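Long-range contact in amide synthase (Vibrio cholerae, PDB 1L5A), which probably forms amide bonds as a condensation enzyme of nonribosomal peptide synthesis, in the making of vibriobactin: residues A[82-93]-A[111-121]. Residues are numbered along the deposited sequence; the frame is centred on the assembly and turned at random.
Sequences AEPLAWRQIEQD and YRLSHSEHLIY
Ala86 sets its methyl squarely over one face of the Tyr111 ring, CB lying 3.7 Å from the ring centroid and 13° off its normal, a CH-pi contact at the buried middle of the interface. One turn on, Ile90 CD1 meets Leu119 CD2 tip to tip at 3.6 Å, while Ile90 CG2, anti to the backbone N, lies over a face of the Tyr121 ring, 3.9 Å from its centroid. Trp87 leaves the helix pointing away from 111-121, but its indole returns, bringing NE1 to 3.7 Å from Leu119 CD2. Gln89 brings CB to 3.4 Å from Tyr111 OH; Gln89 OE1 is hydrogen-bonded to Gln74 NE2, and Tyr111 OH to Gln109 OE1. Helix 82-94 is the crossover of a beta-alpha-beta unit joining parallel strands 72-75 and 107-114; here it packs on one face of the five-stranded mixed sheet that holds them, nearly antiparallel to 111-114 and parallel to the hairpin partner 117-121. At the helix's C-terminal side the Tyr121 hydroxyl points to Asp93 OD1, though the exact position of that oxygen is doubtful; Asp93 OD2 forms a salt bridge with Arg123. The solvent side is looser: the side chain of exposed Glu83 crosses Leu113 at about a right angle, CG 4.1 Å from Leu113 CD1.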
ATOM      1  N   ALA A  82      38.825  -1.221 -39.948  1.00 59.96           N
ATOM      2  CA  ALA A  82      38.332  -1.558 -38.614  1.00 46.67           C
ATOM      3  C   ALA A  82      36.823  -1.373 -38.500  1.00 40.90           C
ATOM      4  O   ALA A  82      36.109  -2.303 -38.106  1.00 33.11           O
ATOM      5  CB  ALA A  82      39.037  -0.714 -37.573  1.00 40.53           C
ATOM      6  N   GLU A  83      36.341  -0.178 -38.842  1.00 32.22           N
ATOM      7  CA  GLU A  83      34.922   0.096 -38.759  1.00 34.96           C
ATOM      8  C   GLU A  83      34.100  -0.851 -39.633  1.00 39.41           C
ATOM      9  O   GLU A  83      33.188  -1.528 -39.147  1.00 40.75           O
ATOM     10  CB  GLU A  83      34.641   1.538 -39.133  1.00 37.24           C
ATOM     11  CG  GLU A  83      35.150   2.545 -38.127  1.00 33.51           C
ATOM     12  CD  GLU A  83      34.266   3.766 -38.071  1.00 36.70           C
ATOM     13  OE1 GLU A  83      33.070   3.603 -37.742  1.00 51.59           O
ATOM     14  OE2 GLU A  83      34.754   4.879 -38.345  1.00 35.77           O
ATOM     15  N   PRO A  84      34.403  -0.911 -40.933  1.00 40.20           N
ATOM     16  CA  PRO A  84      33.632  -1.818 -41.782  1.00 40.91           C
ATOM     17  C   PRO A  84      33.679  -3.250 -41.260  1.00 42.49           C
ATOM     18  O   PRO A  84      32.706  -4.005 -41.368  1.00 43.31           O
ATOM     19  CB  PRO A  84      34.312  -1.657 -43.138  1.00 38.23           C
ATOM     20  CG  PRO A  84      34.608  -0.197 -43.147  1.00 38.31           C
ATOM     21  CD  PRO A  84      35.191   0.021 -41.755  1.00 43.70           C
ATOM     22  N   LEU A  85      34.809  -3.629 -40.678  1.00 42.51           N
ATOM     23  CA  LEU A  85      34.923  -4.981 -40.168  1.00 41.11           C
ATOM     24  C   LEU A  85      33.942  -5.169 -39.002  1.00 42.73           C
ATOM     25  O   LEU A  85      33.240  -6.183 -38.922  1.00 40.91           O
ATOM     26  CB  LEU A  85      36.357  -5.255 -39.705  1.00 43.81           C
ATOM     27  CG  LEU A  85      36.882  -6.671 -39.997  1.00 54.50           C
ATOM     28  CD1 LEU A  85      35.792  -7.729 -39.685  1.00 41.59           C
ATOM     29  CD2 LEU A  85      37.316  -6.756 -41.476  1.00 46.06           C
ATOM     30  N   ALA A  86      33.890  -4.184 -38.105  1.00 31.28           N
ATOM     31  CA  ALA A  86      32.996  -4.264 -36.965  1.00 33.98           C
ATOM     32  C   ALA A  86      31.530  -4.305 -37.435  1.00 35.40           C
ATOM     33  O   ALA A  86      30.773  -5.202 -37.037  1.00 31.83           O
ATOM     34  CB  ALA A  86      33.238  -3.079 -36.021  1.00 28.25           C
ATOM     35  N   TRP A  87      31.141  -3.369 -38.305  1.00 30.20           N
ATOM     36  CA  TRP A  87      29.763  -3.351 -38.795  1.00 34.05           C
ATOM     37  C   TRP A  87      29.297  -4.564 -39.598  1.00 33.98           C
ATOM     38  O   TRP A  87      28.100  -4.820 -39.660  1.00 38.62           O
ATOM     39  CB  TRP A  87      29.481  -2.063 -39.570  1.00 29.01           C
ATOM     40  CG  TRP A  87      29.317  -0.912 -38.629  1.00 31.97           C
ATOM     41  CD1 TRP A  87      30.285  -0.041 -38.221  1.00 37.79           C
ATOM     42  CD2 TRP A  87      28.137  -0.570 -37.892  1.00 32.30           C
ATOM     43  NE1 TRP A  87      29.784   0.823 -37.276  1.00 36.26           N
ATOM     44  CE2 TRP A  87      28.468   0.520 -37.053  1.00 32.45           C
ATOM     45  CE3 TRP A  87      26.831  -1.081 -37.857  1.00 28.69           C
ATOM     46  CZ2 TRP A  87      27.543   1.111 -36.188  1.00 27.24           C
ATOM     47  CZ3 TRP A  87      25.917  -0.495 -37.000  1.00 35.87           C
ATOM     48  CH2 TRP A  87      26.279   0.594 -36.173  1.00 29.81           C
ATOM     49  N   ARG A  88      30.207  -5.318 -40.204  1.00 30.71           N
ATOM     50  CA  ARG A  88      29.770  -6.496 -40.948  1.00 40.66           C
ATOM     51  C   ARG A  88      29.296  -7.515 -39.933  1.00 40.35           C
ATOM     52  O   ARG A  88      28.335  -8.245 -40.168  1.00 45.50           O
ATOM     53  CB  ARG A  88      30.909  -7.150 -41.745  1.00 42.10           C
ATOM     54  CG  ARG A  88      31.432  -6.370 -42.913  1.00 53.71           C
ATOM     55  CD  ARG A  88      32.656  -7.059 -43.494  1.00 52.01           C
ATOM     56  NE  ARG A  88      33.210  -6.302 -44.613  1.00 57.51           N
ATOM     57  CZ  ARG A  88      34.411  -6.519 -45.143  1.00 58.33           C
ATOM     58  NH1 ARG A  88      35.191  -7.476 -44.653  1.00 64.81           N
ATOM     59  NH2 ARG A  88      34.837  -5.774 -46.157  1.00 52.23           N
ATOM     60  N   GLN A  89      29.991  -7.579 -38.804  1.00 38.93           N
ATOM     61  CA  GLN A  89      29.641  -8.549 -37.780  1.00 37.48           C
ATOM     62  C   GLN A  89      28.403  -8.109 -37.029  1.00 40.38           C
ATOM     63  O   GLN A  89      27.640  -8.941 -36.542  1.00 38.54           O
ATOM     64  CB  GLN A  89      30.812  -8.759 -36.819  1.00 40.72           C
ATOM     65  CG  GLN A  89      32.063  -9.328 -37.490  1.00 29.41           C
ATOM     66  CD  GLN A  89      33.143  -9.636 -36.500  1.00 34.77           C
ATOM     67  OE1 GLN A  89      33.118 -10.676 -35.849  1.00 42.39           O
ATOM     68  NE2 GLN A  89      34.095  -8.720 -36.357  1.00 37.06           N
ATOM     69  N   ILE A  90      28.191  -6.804 -36.933  1.00 37.53           N
ATOM     70  CA  ILE A  90      27.001  -6.339 -36.250  1.00 39.85           C
ATOM     71  C   ILE A  90      25.787  -6.695 -37.113  1.00 40.46           C
ATOM     72  O   ILE A  90      24.769  -7.186 -36.607  1.00 37.42           O
ATOM     73  CB  ILE A  90      27.061  -4.823 -35.983  1.00 36.47           C
ATOM     74  CG1 ILE A  90      28.083  -4.551 -34.873  1.00 37.32           C
ATOM     75  CG2 ILE A  90      25.683  -4.305 -35.592  1.00 36.15           C
ATOM     76  CD1 ILE A  90      28.236  -3.102 -34.472  1.00 27.36           C
ATOM     77  N   GLU A  91      25.905  -6.473 -38.418  1.00 36.96           N
ATOM     78  CA  GLU A  91      24.805  -6.778 -39.326  1.00 43.68           C
ATOM     79  C   GLU A  91      24.619  -8.276 -39.349  1.00 46.66           C
ATOM     80  O   GLU A  91      23.507  -8.772 -39.465  1.00 52.18           O
ATOM     81  CB  GLU A  91      25.109  -6.274 -40.737  1.00 46.48           C
ATOM     82  CG  GLU A  91      24.021  -6.535 -41.769  1.00 52.59           C
ATOM     83  CD  GLU A  91      22.683  -5.875 -41.435  1.00 59.53           C
ATOM     84  OE1 GLU A  91      22.662  -4.784 -40.817  1.00 55.96           O
ATOM     85  OE2 GLU A  91      21.638  -6.444 -41.820  1.00 64.33           O
ATOM     86  N   GLN A  92      25.713  -9.010 -39.228  1.00 46.82           N
ATOM     87  CA  GLN A  92      25.603 -10.454 -39.241  1.00 48.46           C
ATOM     88  C   GLN A  92      24.663 -10.890 -38.119  1.00 44.83           C
ATOM     89  O   GLN A  92      23.766 -11.698 -38.331  1.00 43.46           O
ATOM     90  CB  GLN A  92      26.981 -11.091 -39.063  1.00 55.97           C
ATOM     91  CG  GLN A  92      26.959 -12.605 -39.002  1.00 65.80           C
ATOM     92  CD  GLN A  92      26.331 -13.223 -40.235  1.00 72.53           C
ATOM     93  OE1 GLN A  92      26.816 -13.030 -41.353  1.00 70.92           O
ATOM     94  NE2 GLN A  92      25.245 -13.972 -40.039  1.00 68.54           N
ATOM     95  N   ASP A  93      24.850 -10.342 -36.924  1.00 43.64           N
ATOM     96  CA  ASP A  93      23.990 -10.733 -35.816  1.00 41.86           C
ATOM     97  C   ASP A  93      22.547 -10.283 -36.047  1.00 43.61           C
ATOM     98  O   ASP A  93      21.604 -11.008 -35.723  1.00 37.64           O
ATOM     99  CB  ASP A  93      24.531 -10.188 -34.498  1.00 39.33           C
ATOM    100  CG  ASP A  93      23.631 -10.512 -33.325  1.00 41.61           C
ATOM    101  OD1 ASP A  93      22.835  -9.629 -32.937  1.00 42.54           O
ATOM    102  OD2 ASP A  93      23.710 -11.643 -32.799  1.00 33.24           O
ATOM    103  N   TYR A 111      34.205  -3.520 -29.672  1.00 34.09           N
ATOM    104  CA  TYR A 111      35.275  -3.295 -30.634  1.00 34.73           C
ATOM    105  C   TYR A 111      36.141  -2.100 -30.331  1.00 33.36           C
ATOM    106  O   TYR A 111      35.648  -0.990 -30.164  1.00 35.96           O
ATOM    107  CB  TYR A 111      34.730  -3.085 -32.055  1.00 27.35           C
ATOM    108  CG  TYR A 111      33.858  -4.188 -32.553  1.00 29.35           C
ATOM    109  CD1 TYR A 111      32.466  -4.108 -32.436  1.00 27.32           C
ATOM    110  CD2 TYR A 111      34.411  -5.333 -33.110  1.00 24.41           C
ATOM    111  CE1 TYR A 111      31.647  -5.154 -32.857  1.00 25.05           C
ATOM    112  CE2 TYR A 111      33.601  -6.383 -33.534  1.00 34.60           C
ATOM    113  CZ  TYR A 111      32.220  -6.287 -33.398  1.00 30.51           C
ATOM    114  OH  TYR A 111      31.426  -7.353 -33.741  1.00 38.08           O
ATOM    115  N   ARG A 112      37.440  -2.329 -30.278  1.00 35.29           N
ATOM    116  CA  ARG A 112      38.369  -1.236 -30.085  1.00 39.96           C
ATOM    117  C   ARG A 112      38.734  -0.904 -31.538  1.00 38.13           C
ATOM    118  O   ARG A 112      39.424  -1.669 -32.211  1.00 33.27           O
ATOM    119  CB  ARG A 112      39.602  -1.696 -29.289  1.00 40.36           C
ATOM    120  CG  ARG A 112      40.657  -0.609 -29.067  1.00 45.42           C
ATOM    121  CD  ARG A 112      41.757  -1.077 -28.115  1.00 44.91           C
ATOM    122  NE  ARG A 112      43.009  -0.349 -28.316  1.00 49.11           N
ATOM    123  CZ  ARG A 112      43.445   0.653 -27.557  1.00 53.57           C
ATOM    124  NH1 ARG A 112      42.745   1.077 -26.510  1.00 54.60           N
ATOM    125  NH2 ARG A 112      44.589   1.249 -27.865  1.00 56.57           N
ATOM    126  N   LEU A 113      38.228   0.219 -32.030  1.00 35.63           N
ATOM    127  CA  LEU A 113      38.497   0.628 -33.401  1.00 40.76           C
ATOM    128  C   LEU A 113      39.840   1.338 -33.471  1.00 46.68           C
ATOM    129  O   LEU A 113      40.621   1.127 -34.396  1.00 50.26           O
ATOM    130  CB  LEU A 113      37.387   1.557 -33.881  1.00 39.48           C
ATOM    131  CG  LEU A 113      35.987   0.931 -33.815  1.00 40.95           C
ATOM    132  CD1 LEU A 113      34.922   1.984 -34.084  1.00 38.90           C
ATOM    133  CD2 LEU A 113      35.907  -0.201 -34.825  1.00 34.41           C
ATOM    134  N   SER A 114      40.089   2.192 -32.488  1.00 45.88           N
ATOM    135  CA  SER A 114      41.332   2.931 -32.383  1.00 41.21           C
ATOM    136  C   SER A 114      41.512   3.155 -30.878  1.00 45.37           C
ATOM    137  O   SER A 114      40.671   2.735 -30.093  1.00 47.86           O
ATOM    138  CB  SER A 114      41.211   4.256 -33.128  1.00 32.67           C
ATOM    139  OG  SER A 114      40.799   5.311 -32.277  1.00 44.80           O
ATOM    140  N   HIS A 115      42.586   3.803 -30.452  1.00 48.80           N
ATOM    141  CA  HIS A 115      42.756   4.005 -29.018  1.00 51.29           C
ATOM    142  C   HIS A 115      41.710   4.973 -28.451  1.00 47.24           C
ATOM    143  O   HIS A 115      41.461   4.986 -27.255  1.00 55.32           O
ATOM    144  CB  HIS A 115      44.172   4.510 -28.703  1.00 49.90           C
ATOM    145  CG  HIS A 115      44.429   5.918 -29.150  1.00 68.82           C
ATOM    146  ND1 HIS A 115      44.418   6.295 -30.476  1.00 74.37           N
ATOM    147  CD2 HIS A 115      44.717   7.040 -28.444  1.00 74.43           C
ATOM    148  CE1 HIS A 115      44.691   7.585 -30.569  1.00 72.77           C
ATOM    149  NE2 HIS A 115      44.877   8.061 -29.351  1.00 73.03           N
ATOM    150  N   SER A 116      41.084   5.768 -29.308  1.00 43.63           N
ATOM    151  CA  SER A 116      40.083   6.733 -28.850  1.00 42.09           C
ATOM    152  C   SER A 116      38.674   6.429 -29.385  1.00 42.09           C
ATOM    153  O   SER A 116      37.745   7.240 -29.239  1.00 35.19           O
ATOM    154  CB  SER A 116      40.484   8.127 -29.309  1.00 45.33           C
ATOM    155  OG  SER A 116      40.595   8.135 -30.724  1.00 45.82           O
ATOM    156  N   GLU A 117      38.518   5.261 -29.995  1.00 35.01           N
ATOM    157  CA  GLU A 117      37.243   4.884 -30.568  1.00 33.14           C
ATOM    158  C   GLU A 117      36.834   3.457 -30.211  1.00 33.99           C
ATOM    159  O   GLU A 117      37.547   2.493 -30.531  1.00 37.38           O
ATOM    160  CB  GLU A 117      37.290   5.031 -32.105  1.00 28.70           C
ATOM    161  CG  GLU A 117      37.532   6.450 -32.642  1.00 32.66           C
ATOM    162  CD  GLU A 117      36.481   7.496 -32.181  1.00 49.87           C
ATOM    163  OE1 GLU A 117      35.309   7.145 -31.886  1.00 46.25           O
ATOM    164  OE2 GLU A 117      36.827   8.698 -32.140  1.00 51.86           O
ATOM    165  N   HIS A 118      35.682   3.325 -29.564  1.00 26.76           N
ATOM    166  CA  HIS A 118      35.155   2.007 -29.191  1.00 34.72           C
ATOM    167  C   HIS A 118      33.701   1.841 -29.641  1.00 34.64           C
ATOM    168  O   HIS A 118      32.913   2.803 -29.653  1.00 34.90           O
ATOM    169  CB  HIS A 118      35.219   1.780 -27.667  1.00 34.07           C
ATOM    170  CG  HIS A 118      36.603   1.561 -27.142  1.00 35.13           C
ATOM    171  ND1 HIS A 118      37.503   2.591 -26.961  1.00 35.39           N
ATOM    172  CD2 HIS A 118      37.256   0.421 -26.806  1.00 31.95           C
ATOM    173  CE1 HIS A 118      38.652   2.091 -26.537  1.00 37.67           C
ATOM    174  NE2 HIS A 118      38.529   0.778 -26.435  1.00 35.41           N
ATOM    175  N   LEU A 119      33.348   0.611 -29.993  1.00 31.01           N
ATOM    176  CA  LEU A 119      31.996   0.321 -30.432  1.00 29.15           C
ATOM    177  C   LEU A 119      31.417  -0.827 -29.628  1.00 30.02           C
ATOM    178  O   LEU A 119      31.955  -1.929 -29.652  1.00 29.86           O
ATOM    179  CB  LEU A 119      31.975  -0.056 -31.910  1.00 29.20           C
ATOM    180  CG  LEU A 119      30.571  -0.112 -32.503  1.00 26.98           C
ATOM    181  CD1 LEU A 119      29.924   1.249 -32.339  1.00 27.75           C
ATOM    182  CD2 LEU A 119      30.637  -0.505 -33.971  1.00 35.59           C
ATOM    183  N   ILE A 120      30.330  -0.553 -28.913  1.00 26.10           N
ATOM    184  CA  ILE A 120      29.646  -1.563 -28.115  1.00 27.26           C
ATOM    185  C   ILE A 120      28.313  -1.889 -28.764  1.00 30.46           C
ATOM    186  O   ILE A 120      27.520  -0.993 -29.072  1.00 32.60           O
ATOM    187  CB  ILE A 120      29.334  -1.064 -26.708  1.00 31.25           C
ATOM    188  CG1 ILE A 120      30.623  -0.882 -25.919  1.00 32.97           C
ATOM    189  CG2 ILE A 120      28.428  -2.053 -26.008  1.00 21.38           C
ATOM    190  CD1 ILE A 120      30.451   0.018 -24.726  1.00 32.72           C
ATOM    191  N   TYR A 121      28.071  -3.173 -28.951  1.00 24.81           N
ATOM    192  CA  TYR A 121      26.848  -3.641 -29.561  1.00 30.26           C
ATOM    193  C   TYR A 121      26.135  -4.578 -28.593  1.00 32.78           C
ATOM    194  O   TYR A 121      26.692  -5.588 -28.150  1.00 33.14           O
ATOM    195  CB  TYR A 121      27.160  -4.378 -30.876  1.00 25.26           C
ATOM    196  CG  TYR A 121      25.981  -5.096 -31.489  1.00 27.32           C
ATOM    197  CD1 TYR A 121      24.925  -4.390 -32.089  1.00 33.36           C
ATOM    198  CD2 TYR A 121      25.914  -6.482 -31.470  1.00 31.16           C
ATOM    199  CE1 TYR A 121      23.824  -5.067 -32.661  1.00 31.09           C
ATOM    200  CE2 TYR A 121      24.827  -7.169 -32.035  1.00 36.24           C
ATOM    201  CZ  TYR A 121      23.791  -6.458 -32.627  1.00 39.37           C
ATOM    202  OH  TYR A 121      22.742  -7.159 -33.182  1.00 38.20           O
TER